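Local structure of 3-deoxy-D-manno-octulosonate 8-phosphate phosphatase KdsC (Haemophilus influenzae Rd, 1K1E) at residues D40-M48 against I69-F77; L82-M92 against V110-C118. The protein hydrolyses 3-deoxy-D-manno-octulosonate 8-phosphate to 3-deoxy-D-manno-octulosonate and inorganic phosphate, a magnesium-dependent step of lipopolysaccharide biosynthesis. All blocks are in the same frame, centred on the assembly; numbering follows the deposited sequence.

Interaction 1. Residues D40-M48 against I69-F77; sequences DGLGIKMLM and IADLGIKLF
Gly41, on helix 40-48, faces Leu72, the two CA atoms 6.7 Å apart where helix 63-72 ends and Gly73, with positive phi, closes a Schellman motif before the chain turns into strand 76-79. Leu72 has the largest share of the contact and divides it between its two methyls. Gly41 has no side chain, which lets Leu72 CD2 lie on the helix backbone, 3.7 Å from Gly41 CA. CD1 meets the tip of Ile44, with Leu72 CD1 and Ile44 CD1 3.8 Å apart and the two side chains crossing at about a right angle. The other branch of Ile44 serves Ile74: CG2, anti to the backbone N, reaches Ile74 CD1 at 4.1 Å. Beside this apolar patch, Lys45 curls back through chi2 -54° and chi3 -62°, and its NZ is modelled 2.6 Å from Leu72 O, though its position is less certain. Met48 adds a loose contact, its SD 4.5 Å from Ile74 CG1. Ile44 also packs on Phe148 of helix 147-158, and Ile74 on Val56 of the neighbouring strand. The contact thus packs helix 40-48, which probably contributes Gly41 and Lys45 to the substrate site, on the turn after helix 63-72 through an apolar core edged by a lysine.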
ATOM      1  N   ASP A  40      13.140  -4.673   7.743  1.00 13.07           N
ATOM      2  CA  ASP A  40      12.945  -5.383   9.004  1.00 12.24           C
ATOM      3  C   ASP A  40      13.766  -6.732   8.982  1.00 18.72           C
ATOM      4  O   ASP A  40      14.371  -7.155   9.983  1.00 14.85           O
ATOM      5  CB  ASP A  40      11.483  -5.783   9.181  1.00  8.74           C
ATOM      6  CG  ASP A  40      10.569  -4.581   9.569  1.00 12.33           C
ATOM      7  OD1 ASP A  40      11.093  -3.599  10.101  1.00 12.12           O
ATOM      8  OD2 ASP A  40       9.334  -4.641   9.401  1.00 13.60           O
ATOM      9  N   GLY A  41      13.668  -7.425   7.863  1.00 11.73           N
ATOM     10  CA  GLY A  41      14.355  -8.687   7.755  1.00 14.90           C
ATOM     11  C   GLY A  41      15.839  -8.465   7.934  1.00 15.41           C
ATOM     12  O   GLY A  41      16.492  -9.279   8.555  1.00 15.87           O
ATOM     13  N   LEU A  42      16.400  -7.398   7.397  1.00 13.89           N
ATOM     14  CA  LEU A  42      17.816  -7.185   7.634  1.00 10.93           C
ATOM     15  C   LEU A  42      18.091  -6.835   9.117  1.00 18.34           C
ATOM     16  O   LEU A  42      19.107  -7.234   9.677  1.00 11.92           O
ATOM     17  CB  LEU A  42      18.350  -6.069   6.738  1.00 11.70           C
ATOM     18  CG  LEU A  42      19.829  -5.772   6.898  1.00 11.77           C
ATOM     19  CD1 LEU A  42      20.579  -7.073   6.582  1.00 20.15           C
ATOM     20  CD2 LEU A  42      20.273  -4.662   5.994  1.00 11.24           C
ATOM     21  N   GLY A  43      17.177  -6.098   9.744  1.00 13.79           N
ATOM     22  CA  GLY A  43      17.349  -5.763  11.148  1.00 15.46           C
ATOM     23  C   GLY A  43      17.354  -7.048  11.986  1.00 10.42           C
ATOM     24  O   GLY A  43      18.094  -7.156  13.006  1.00 12.94           O
ATOM     25  N   ILE A  44      16.479  -7.988  11.625  1.00 12.08           N
ATOM     26  CA  ILE A  44      16.367  -9.249  12.338  1.00 11.87           C
ATOM     27  C   ILE A  44      17.695  -9.982  12.222  1.00 19.53           C
ATOM     28  O   ILE A  44      18.214 -10.476  13.228  1.00 17.03           O
ATOM     29  CB  ILE A  44      15.211 -10.058  11.736  1.00 15.43           C
ATOM     30  CG1 ILE A  44      13.885  -9.537  12.315  1.00 14.20           C
ATOM     31  CG2 ILE A  44      15.331 -11.520  12.057  1.00 20.54           C
ATOM     32  CD1 ILE A  44      12.668  -9.962  11.459  1.00 14.54           C
ATOM     33  N   LYS A  45      18.275 -10.022  11.018  1.00 15.59           N
ATOM     34  CA  LYS A  45      19.555 -10.734  10.871  1.00 23.02           C
ATOM     35  C   LYS A  45      20.651 -10.017  11.666  1.00 22.64           C
ATOM     36  O   LYS A  45      21.563 -10.669  12.187  1.00 17.49           O
ATOM     37  CB  LYS A  45      20.028 -10.800   9.408  1.00 10.36           C
ATOM     38  CG  LYS A  45      18.998 -11.380   8.445  1.00 19.01           C
ATOM     39  CD  LYS A  45      18.513 -12.752   8.941  1.00 30.80           C
ATOM     40  CE  LYS A  45      19.646 -13.806   9.014  1.00 29.57           C
ATOM     41  NZ  LYS A  45      19.183 -15.062   9.717  1.00 35.25           N
ATOM     42  N   MET A  46      20.597  -8.672  11.673  1.00 12.09           N
ATOM     43  CA  MET A  46      21.620  -7.914  12.385  1.00 13.98           C
ATOM     44  C   MET A  46      21.540  -8.260  13.842  1.00 14.78           C
ATOM     45  O   MET A  46      22.546  -8.408  14.513  1.00 14.74           O
ATOM     46  CB  MET A  46      21.424  -6.409  12.144  1.00  8.48           C
ATOM     47  CG  MET A  46      21.859  -6.024  10.781  1.00 17.53           C
ATOM     48  SD  MET A  46      21.368  -4.371  10.385  1.00 16.96           S
ATOM     49  CE  MET A  46      22.563  -4.008   8.923  1.00 16.94           C
ATOM     50  N   LEU A  47      20.324  -8.385  14.358  1.00 15.01           N
ATOM     51  CA  LEU A  47      20.226  -8.723  15.749  1.00 14.27           C
ATOM     52  C   LEU A  47      20.841 -10.062  16.080  1.00 16.87           C
ATOM     53  O   LEU A  47      21.655 -10.161  16.990  1.00 13.24           O
ATOM     54  CB  LEU A  47      18.763  -8.739  16.246  1.00 10.01           C
ATOM     55  CG  LEU A  47      18.024  -7.372  16.287  1.00 11.42           C
ATOM     56  CD1 LEU A  47      16.584  -7.543  16.792  1.00  9.61           C
ATOM     57  CD2 LEU A  47      18.756  -6.396  17.257  1.00 13.10           C
ATOM     58  N   MET A  48      20.451 -11.064  15.318  1.00 12.88           N
ATOM     59  CA  MET A  48      20.942 -12.408  15.572  1.00 13.46           C
ATOM     60  C   MET A  48      22.461 -12.436  15.488  1.00 21.64           C
ATOM     61  O   MET A  48      23.143 -13.092  16.294  1.00 20.38           O
ATOM     62  CB  MET A  48      20.261 -13.306  14.556  1.00 11.49           C
ATOM     63  CG  MET A  48      18.731 -13.314  14.709  1.00 21.55           C
ATOM     64  SD  MET A  48      17.768 -14.422  13.592  1.00 33.43           S
ATOM     65  CE  MET A  48      18.844 -14.632  12.434  1.00 23.96           C
ATOM     66  N   ILE A  69       9.431 -17.003   8.447  1.00 12.21           N
ATOM     67  CA  ILE A  69      10.267 -17.347   9.597  1.00 15.55           C
ATOM     68  C   ILE A  69      11.518 -18.183   9.207  1.00 13.72           C
ATOM     69  O   ILE A  69      12.641 -17.910   9.649  1.00 15.78           O
ATOM     70  CB  ILE A  69       9.442 -18.100  10.589  1.00 15.96           C
ATOM     71  CG1 ILE A  69       8.536 -17.095  11.351  1.00 15.47           C
ATOM     72  CG2 ILE A  69      10.353 -18.903  11.525  1.00 16.94           C
ATOM     73  CD1 ILE A  69       7.486 -17.787  12.215  1.00 16.33           C
ATOM     74  N   ALA A  70      11.305 -19.153   8.339  1.00 15.65           N
ATOM     75  CA  ALA A  70      12.381 -20.042   7.845  1.00 22.10           C
ATOM     76  C   ALA A  70      13.394 -19.267   7.020  1.00 22.30           C
ATOM     77  O   ALA A  70      14.602 -19.432   7.202  1.00 17.30           O
ATOM     78  CB  ALA A  70      11.750 -21.206   7.023  1.00 15.11           C
ATOM     79  N   ASP A  71      12.908 -18.400   6.114  1.00 16.89           N
ATOM     80  CA  ASP A  71      13.813 -17.581   5.311  1.00 14.30           C
ATOM     81  C   ASP A  71      14.687 -16.700   6.197  1.00 17.15           C
ATOM     82  O   ASP A  71      15.839 -16.459   5.880  1.00 18.21           O
ATOM     83  CB  ASP A  71      13.048 -16.646   4.363  1.00 12.95           C
ATOM     84  CG  ASP A  71      12.485 -17.339   3.164  1.00 21.29           C
ATOM     85  OD1 ASP A  71      12.735 -18.565   2.998  1.00 20.53           O
ATOM     86  OD2 ASP A  71      11.784 -16.643   2.367  1.00 20.62           O
ATOM     87  N   LEU A  72      14.124 -16.182   7.297  1.00 13.59           N
ATOM     88  CA  LEU A  72      14.854 -15.327   8.200  1.00 17.86           C
ATOM     89  C   LEU A  72      15.811 -16.029   9.149  1.00 17.86           C
ATOM     90  O   LEU A  72      16.609 -15.384   9.788  1.00 21.50           O
ATOM     91  CB  LEU A  72      13.873 -14.499   9.005  1.00 19.17           C
ATOM     92  CG  LEU A  72      13.139 -13.426   8.193  1.00 21.01           C
ATOM     93  CD1 LEU A  72      12.076 -12.822   9.055  1.00 21.51           C
ATOM     94  CD2 LEU A  72      14.070 -12.390   7.665  1.00 18.85           C
ATOM     95  N   GLY A  73      15.706 -17.347   9.234  1.00 18.68           N
ATOM     96  CA  GLY A  73      16.566 -18.129  10.111  1.00 24.72           C
ATOM     97  C   GLY A  73      16.107 -18.057  11.559  1.00 20.11           C
ATOM     98  O   GLY A  73      16.878 -18.327  12.491  1.00 20.68           O
ATOM     99  N   ILE A  74      14.844 -17.697  11.744  1.00 19.23           N
ATOM    100  CA  ILE A  74      14.279 -17.564  13.098  1.00 21.43           C
ATOM    101  C   ILE A  74      13.924 -18.955  13.571  1.00 20.96           C
ATOM    102  O   ILE A  74      13.223 -19.669  12.854  1.00 21.50           O
ATOM    103  CB  ILE A  74      13.016 -16.644  13.055  1.00 24.65           C
ATOM    104  CG1 ILE A  74      13.453 -15.191  12.817  1.00 25.38           C
ATOM    105  CG2 ILE A  74      12.213 -16.770  14.272  1.00 17.25           C
ATOM    106  CD1 ILE A  74      12.274 -14.167  12.853  1.00 15.48           C
ATOM    107  N   LYS A  75      14.408 -19.389  14.742  1.00 19.44           N
ATOM    108  CA  LYS A  75      14.038 -20.740  15.185  1.00 21.26           C
ATOM    109  C   LYS A  75      13.017 -20.761  16.317  1.00 19.56           C
ATOM    110  O   LYS A  75      12.411 -21.782  16.585  1.00 26.94           O
ATOM    111  CB  LYS A  75      15.263 -21.512  15.691  1.00 29.43           C
ATOM    112  CG  LYS A  75      14.921 -22.933  16.135  1.00 34.88           C
ATOM    113  CD  LYS A  75      15.653 -23.398  17.445  1.00 37.00           C
ATOM    114  CE  LYS A  75      14.718 -24.421  18.240  1.00 35.98           C
ATOM    115  NZ  LYS A  75      15.183 -24.731  19.620  1.00 31.13           N
ATOM    116  N   LEU A  76      12.853 -19.622  16.989  1.00 22.35           N
ATOM    117  CA  LEU A  76      11.957 -19.470  18.126  1.00 13.40           C
ATOM    118  C   LEU A  76      10.664 -18.764  17.750  1.00 20.92           C
ATOM    119  O   LEU A  76      10.719 -17.627  17.327  1.00 17.57           O
ATOM    120  CB  LEU A  76      12.671 -18.609  19.184  1.00 11.47           C
ATOM    121  CG  LEU A  76      14.032 -19.115  19.705  1.00 28.13           C
ATOM    122  CD1 LEU A  76      14.496 -18.238  20.848  1.00 22.29           C
ATOM    123  CD2 LEU A  76      13.910 -20.567  20.164  1.00 26.52           C
ATOM    124  N   PHE A  77       9.522 -19.414  17.920  1.00 18.23           N
ATOM    125  CA  PHE A  77       8.267 -18.775  17.576  1.00 24.24           C
ATOM    126  C   PHE A  77       7.156 -19.497  18.302  1.00 22.68           C
ATOM    127  O   PHE A  77       7.275 -20.659  18.653  1.00 22.08           O
ATOM    128  CB  PHE A  77       7.987 -18.862  16.063  1.00 11.07           C
ATOM    129  CG  PHE A  77       8.189 -20.208  15.506  1.00 20.23           C
ATOM    130  CD1 PHE A  77       7.153 -21.118  15.471  1.00 19.46           C
ATOM    131  CD2 PHE A  77       9.412 -20.535  14.944  1.00 20.30           C
ATOM    132  CE1 PHE A  77       7.321 -22.360  14.850  1.00 25.19           C
ATOM    133  CE2 PHE A  77       9.595 -21.788  14.317  1.00 26.17           C
ATOM    134  CZ  PHE A  77       8.532 -22.680  14.283  1.00 27.15           C
TER

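Interaction 2. Residues L82-M92 against V110-C118; sequences LEKETACFDLM and VDLPAFAAC. With HG (mercury (II) ion), chain N; SO4 (sulfate ion), chain O.
Ala117, Lys84 and Val110 lose the most surface where helices 84-92 and 112-117 pack at 38° with their axes 7.9 Å apart. The methyl of Ala117 approaches the end of the Phe89 ring, CB lying 3.4 Å from Phe89 CZ, and also touches Cys88 CB and Glu85 CG. Lys84 sends an extended chain past Val110 O, and its NZ forms a salt bridge of 2.9 Å with Asp111 OD1, met nearly along the C-O axis. The same NZ donates to sulfate O1 at 2.7 Å and pairs with Asp14, while Asp111 OD1 also bonds Tyr104 and OD2 accepts hydrogen bonds from the backbone N of Asp107 and Asp108. Val110 turns CG1, anti to its backbone N (chi1 -160°), toward Leu82 O at 3.5 Å, and a water links Leu82 O, Lys84 N and Val110 O. A mercury ion bridges helix 84-92 and the C-terminal end of helix 112-117, bound by Cys88 SG at 2.4 Å, Cys118 SG just past the helix and, more distantly, Ala114 O. In this HAD-type fold, salt bridges to Asp111 and Asp14 fix the Lys84 ammonium group; its bond to the sulfate, probably from the crystallisation liquor, is consistent with binding the substrate phosphate.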
ATOM      1  N   LEU A  82      -3.346 -16.989  21.233  1.00 27.09           N
ATOM      2  CA  LEU A  82      -3.910 -15.653  21.410  1.00 31.46           C
ATOM      3  C   LEU A  82      -3.628 -15.045  22.760  1.00 29.55           C
ATOM      4  O   LEU A  82      -3.810 -13.842  22.961  1.00 35.73           O
ATOM      5  CB  LEU A  82      -5.421 -15.666  21.155  1.00 31.47           C
ATOM      6  CG  LEU A  82      -5.799 -15.447  19.690  1.00 27.24           C
ATOM      7  CD1 LEU A  82      -7.327 -15.376  19.513  1.00 32.68           C
ATOM      8  CD2 LEU A  82      -5.167 -14.132  19.241  1.00 34.14           C
ATOM      9  N   GLU A  83      -3.160 -15.864  23.677  1.00 24.25           N
ATOM     10  CA  GLU A  83      -2.854 -15.400  25.024  1.00 32.64           C
ATOM     11  C   GLU A  83      -1.354 -15.234  25.059  1.00 29.31           C
ATOM     12  O   GLU A  83      -0.586 -16.164  25.391  1.00 27.74           O
ATOM     13  CB  GLU A  83      -3.335 -16.426  26.043  1.00 33.08           C
ATOM     14  CG  GLU A  83      -3.103 -16.020  27.462  1.00 39.48           C
ATOM     15  CD  GLU A  83      -1.690 -16.294  27.924  1.00 39.09           C
ATOM     16  OE1 GLU A  83      -1.312 -17.486  27.952  1.00 39.83           O
ATOM     17  OE2 GLU A  83      -0.957 -15.322  28.262  1.00 39.95           O
ATOM     18  N   LYS A  84      -0.942 -14.004  24.770  1.00 17.41           N
ATOM     19  CA  LYS A  84       0.468 -13.706  24.650  1.00 17.72           C
ATOM     20  C   LYS A  84       1.333 -13.599  25.886  1.00 19.50           C
ATOM     21  O   LYS A  84       2.532 -13.815  25.781  1.00 19.09           O
ATOM     22  CB  LYS A  84       0.637 -12.442  23.781  1.00 14.92           C
ATOM     23  CG  LYS A  84       0.092 -12.686  22.376  1.00 10.82           C
ATOM     24  CD  LYS A  84       0.392 -11.504  21.437  1.00 20.75           C
ATOM     25  CE  LYS A  84      -0.206 -11.769  20.019  1.00 22.57           C
ATOM     26  NZ  LYS A  84       0.385 -10.752  19.091  1.00 19.00           N
ATOM     27  N   GLU A  85       0.763 -13.316  27.053  1.00 15.71           N
ATOM     28  CA  GLU A  85       1.631 -13.211  28.216  1.00 15.51           C
ATOM     29  C   GLU A  85       2.364 -14.525  28.562  1.00 19.88           C
ATOM     30  O   GLU A  85       3.529 -14.497  28.907  1.00 24.96           O
ATOM     31  CB  GLU A  85       0.847 -12.772  29.457  1.00 20.46           C
ATOM     32  CG  GLU A  85       1.755 -12.737  30.713  1.00 30.52           C
ATOM     33  CD  GLU A  85       0.954 -12.545  32.007  1.00 38.86           C
ATOM     34  OE1 GLU A  85      -0.149 -11.949  31.915  1.00 32.60           O
ATOM     35  OE2 GLU A  85       1.425 -12.974  33.095  1.00 37.47           O
ATOM     36  N   THR A  86       1.705 -15.679  28.513  1.00 20.21           N
ATOM     37  CA  THR A  86       2.474 -16.850  28.845  1.00 15.83           C
ATOM     38  C   THR A  86       3.406 -17.236  27.673  1.00 20.61           C
ATOM     39  O   THR A  86       4.465 -17.810  27.917  1.00 21.19           O
ATOM     40  CB  THR A  86       1.577 -18.029  29.223  1.00 19.31           C
ATOM     41  OG1 THR A  86       0.724 -18.315  28.147  1.00 21.12           O
ATOM     42  CG2 THR A  86       0.735 -17.657  30.461  1.00 24.19           C
ATOM     43  N   ALA A  87       3.032 -16.889  26.434  1.00 14.42           N
ATOM     44  CA  ALA A  87       3.854 -17.182  25.269  1.00 14.53           C
ATOM     45  C   ALA A  87       5.156 -16.446  25.492  1.00 15.06           C
ATOM     46  O   ALA A  87       6.223 -16.975  25.160  1.00 16.45           O
ATOM     47  CB  ALA A  87       3.222 -16.693  23.928  1.00 16.84           C
ATOM     48  N   CYS A  88       5.101 -15.231  26.048  1.00 15.43           N
ATOM     49  CA  CYS A  88       6.347 -14.507  26.289  1.00 11.02           C
ATOM     50  C   CYS A  88       7.265 -15.294  27.181  1.00 15.11           C
ATOM     51  O   CYS A  88       8.438 -15.470  26.862  1.00 14.02           O
ATOM     52  CB  CYS A  88       6.206 -13.122  26.991  1.00 10.31           C
ATOM     53  SG  CYS A  88       5.326 -11.936  25.881  1.00 21.80           S
ATOM     54  N   PHE A  89       6.772 -15.734  28.330  1.00 13.47           N
ATOM     55  CA  PHE A  89       7.710 -16.437  29.208  1.00 16.40           C
ATOM     56  C   PHE A  89       8.262 -17.730  28.639  1.00 19.12           C
ATOM     57  O   PHE A  89       9.434 -18.099  28.917  1.00 21.09           O
ATOM     58  CB  PHE A  89       7.025 -16.631  30.536  1.00 25.28           C
ATOM     59  CG  PHE A  89       6.644 -15.313  31.179  1.00 26.96           C
ATOM     60  CD1 PHE A  89       7.632 -14.430  31.594  1.00 26.72           C
ATOM     61  CD2 PHE A  89       5.312 -14.975  31.391  1.00 28.80           C
ATOM     62  CE1 PHE A  89       7.295 -13.222  32.227  1.00 30.62           C
ATOM     63  CE2 PHE A  89       4.976 -13.772  32.020  1.00 25.96           C
ATOM     64  CZ  PHE A  89       5.962 -12.905  32.441  1.00 31.70           C
ATOM     65  N   ASP A  90       7.426 -18.396  27.844  1.00 19.86           N
ATOM     66  CA  ASP A  90       7.824 -19.655  27.215  1.00 14.35           C
ATOM     67  C   ASP A  90       8.935 -19.383  26.241  1.00 22.57           C
ATOM     68  O   ASP A  90       9.902 -20.142  26.186  1.00 21.69           O
ATOM     69  CB  ASP A  90       6.649 -20.297  26.505  1.00 14.31           C
ATOM     70  CG  ASP A  90       5.627 -20.888  27.454  1.00  9.70           C
ATOM     71  OD1 ASP A  90       4.477 -21.219  26.979  1.00 13.18           O
ATOM     72  OD2 ASP A  90       5.993 -21.021  28.645  1.00 15.85           O
ATOM     73  N   LEU A  91       8.805 -18.295  25.467  1.00 14.73           N
ATOM     74  CA  LEU A  91       9.851 -17.976  24.480  1.00 15.72           C
ATOM     75  C   LEU A  91      11.114 -17.538  25.201  1.00 18.31           C
ATOM     76  O   LEU A  91      12.246 -17.821  24.777  1.00 18.89           O
ATOM     77  CB  LEU A  91       9.344 -16.874  23.524  1.00 15.63           C
ATOM     78  CG  LEU A  91       8.287 -17.340  22.523  1.00 13.56           C
ATOM     79  CD1 LEU A  91       7.677 -16.080  21.789  1.00 16.58           C
ATOM     80  CD2 LEU A  91       8.954 -18.328  21.457  1.00 16.83           C
ATOM     81  N   MET A  92      10.959 -16.841  26.309  1.00 10.82           N
ATOM     82  CA  MET A  92      12.150 -16.397  27.035  1.00 14.98           C
ATOM     83  C   MET A  92      12.899 -17.629  27.522  1.00 17.86           C
ATOM     84  O   MET A  92      14.113 -17.698  27.382  1.00 16.31           O
ATOM     85  CB  MET A  92      11.792 -15.566  28.266  1.00 15.56           C
ATOM     86  CG  MET A  92      11.211 -14.168  27.856  1.00 20.29           C
ATOM     87  SD  MET A  92      10.356 -13.445  29.258  1.00 21.70           S
ATOM     88  CE  MET A  92       9.734 -11.904  28.669  1.00 13.29           C
ATOM     89  N   VAL A 110      -4.154  -6.972  22.042  1.00 14.77           N
ATOM     90  CA  VAL A 110      -3.658  -8.329  22.293  1.00 18.32           C
ATOM     91  C   VAL A 110      -2.237  -8.273  22.831  1.00 18.74           C
ATOM     92  O   VAL A 110      -1.843  -9.172  23.535  1.00 15.94           O
ATOM     93  CB  VAL A 110      -3.617  -9.218  20.969  1.00 22.93           C
ATOM     94  CG1 VAL A 110      -3.574 -10.748  21.317  1.00 24.75           C
ATOM     95  CG2 VAL A 110      -4.852  -8.932  20.075  1.00 20.32           C
ATOM     96  N   ASP A 111      -1.458  -7.246  22.492  1.00 14.26           N
ATOM     97  CA  ASP A 111      -0.077  -7.214  22.963  1.00 14.97           C
ATOM     98  C   ASP A 111       0.109  -6.581  24.345  1.00 13.26           C
ATOM     99  O   ASP A 111       1.213  -6.625  24.902  1.00 19.57           O
ATOM    100  CB  ASP A 111       0.770  -6.454  21.949  1.00 15.23           C
ATOM    101  CG  ASP A 111       0.601  -6.988  20.570  1.00 17.49           C
ATOM    102  OD1 ASP A 111       0.875  -8.183  20.407  1.00 13.87           O
ATOM    103  OD2 ASP A 111       0.176  -6.257  19.651  1.00 15.67           O
ATOM    104  N   LEU A 112      -0.952  -5.975  24.881  1.00 10.78           N
ATOM    105  CA  LEU A 112      -0.824  -5.343  26.182  1.00 14.02           C
ATOM    106  C   LEU A 112      -0.212  -6.305  27.255  1.00 15.24           C
ATOM    107  O   LEU A 112       0.664  -5.881  28.024  1.00 17.28           O
ATOM    108  CB  LEU A 112      -2.196  -4.796  26.626  1.00 13.99           C
ATOM    109  CG  LEU A 112      -2.574  -3.561  25.771  1.00 12.23           C
ATOM    110  CD1 LEU A 112      -4.011  -3.103  26.200  1.00 17.35           C
ATOM    111  CD2 LEU A 112      -1.599  -2.425  25.987  1.00 14.35           C
ATOM    112  N   PRO A 113      -0.663  -7.571  27.326  1.00 13.90           N
ATOM    113  CA  PRO A 113      -0.081  -8.465  28.340  1.00 19.57           C
ATOM    114  C   PRO A 113       1.383  -8.791  27.981  1.00 17.61           C
ATOM    115  O   PRO A 113       2.189  -9.056  28.870  1.00 17.56           O
ATOM    116  CB  PRO A 113      -0.962  -9.724  28.280  1.00 20.84           C
ATOM    117  CG  PRO A 113      -2.255  -9.238  27.659  1.00 24.56           C
ATOM    118  CD  PRO A 113      -1.781  -8.211  26.620  1.00 18.44           C
ATOM    119  N   ALA A 114       1.711  -8.736  26.692  1.00 11.96           N
ATOM    120  CA  ALA A 114       3.060  -8.970  26.215  1.00 10.57           C
ATOM    121  C   ALA A 114       4.035  -7.875  26.616  1.00 20.86           C
ATOM    122  O   ALA A 114       5.190  -8.157  26.993  1.00 23.07           O
ATOM    123  CB  ALA A 114       3.077  -9.165  24.670  1.00 15.52           C
ATOM    124  N   PHE A 115       3.568  -6.628  26.571  1.00 14.31           N
ATOM    125  CA  PHE A 115       4.406  -5.516  26.975  1.00 10.44           C
ATOM    126  C   PHE A 115       4.738  -5.684  28.452  1.00 15.21           C
ATOM    127  O   PHE A 115       5.858  -5.467  28.850  1.00 13.93           O
ATOM    128  CB  PHE A 115       3.664  -4.164  26.823  1.00 13.69           C
ATOM    129  CG  PHE A 115       3.230  -3.852  25.409  1.00 17.37           C
ATOM    130  CD1 PHE A 115       2.062  -3.102  25.163  1.00 10.56           C
ATOM    131  CD2 PHE A 115       3.993  -4.246  24.324  1.00 14.65           C
ATOM    132  CE1 PHE A 115       1.666  -2.752  23.855  1.00 12.52           C
ATOM    133  CE2 PHE A 115       3.605  -3.897  23.027  1.00 15.64           C
ATOM    134  CZ  PHE A 115       2.435  -3.149  22.793  1.00 13.12           C
ATOM    135  N   ALA A 116       3.712  -6.057  29.234  1.00 18.44           N
ATOM    136  CA  ALA A 116       3.823  -6.209  30.686  1.00 20.58           C
ATOM    137  C   ALA A 116       4.765  -7.347  31.078  1.00 15.43           C
ATOM    138  O   ALA A 116       5.499  -7.251  32.041  1.00 20.78           O
ATOM    139  CB  ALA A 116       2.449  -6.441  31.286  1.00 21.72           C
ATOM    140  N   ALA A 117       4.755  -8.412  30.306  1.00 16.71           N
ATOM    141  CA  ALA A 117       5.614  -9.544  30.613  1.00 13.70           C
ATOM    142  C   ALA A 117       7.068  -9.252  30.230  1.00 19.83           C
ATOM    143  O   ALA A 117       7.994  -9.768  30.916  1.00 19.16           O
ATOM    144  CB  ALA A 117       5.135 -10.710  29.919  1.00 14.75           C
ATOM    145  N   CYS A 118       7.302  -8.421  29.193  1.00 16.25           N
ATOM    146  CA  CYS A 118       8.710  -8.099  28.812  1.00 15.25           C
ATOM    147  C   CYS A 118       9.303  -6.941  29.618  1.00 17.08           C
ATOM    148  O   CYS A 118       8.590  -6.137  30.174  1.00 22.51           O
ATOM    149  CB  CYS A 118       8.833  -7.740  27.329  1.00 15.26           C
ATOM    150  SG  CYS A 118       8.962  -9.127  26.179  1.00 19.32           S
TER
HETATM  151 HG    HG N 301       6.999 -10.251  26.158  1.00 19.28          HG
HETATM  152  S   SO4 O2401      -2.475 -11.313  17.170  1.00 23.13           S
HETATM  153  O1  SO4 O2401      -2.110 -10.381  18.241  1.00 32.14           O
HETATM  154  O2  SO4 O2401      -3.151 -10.510  16.108  1.00 21.37           O
HETATM  155  O3  SO4 O2401      -3.390 -12.335  17.652  1.00 25.34           O
HETATM  156  O4  SO4 O2401      -1.191 -11.918  16.732  1.00 22.05           O
HETATM  157  O   HOH W   1      -2.801 -11.539  24.783  1.00 18.25           O

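Interactions 1 and 2 follow one another along the chain, with centres 19 Å apart, and strand 76-79 leads from the first into helix 84-95 of the second. They meet where Leu91 CD2 packs 3.7 Å from Phe77 N. Each carries residues that are probably part of the substrate site: Asp40, Gly41 and Lys45 in 40-48, Lys84 in 82-92. Their relation to the metal centre differs. The side chain of Lys84 comes within about 3 Å of that of Asp14, and the side chain of Asp111 within about 4 Å of the cobalt ion bound by Asp14, Asp16 and Asp107, whereas the side chain of Ile44 stays about 11 Å from that of Asp14.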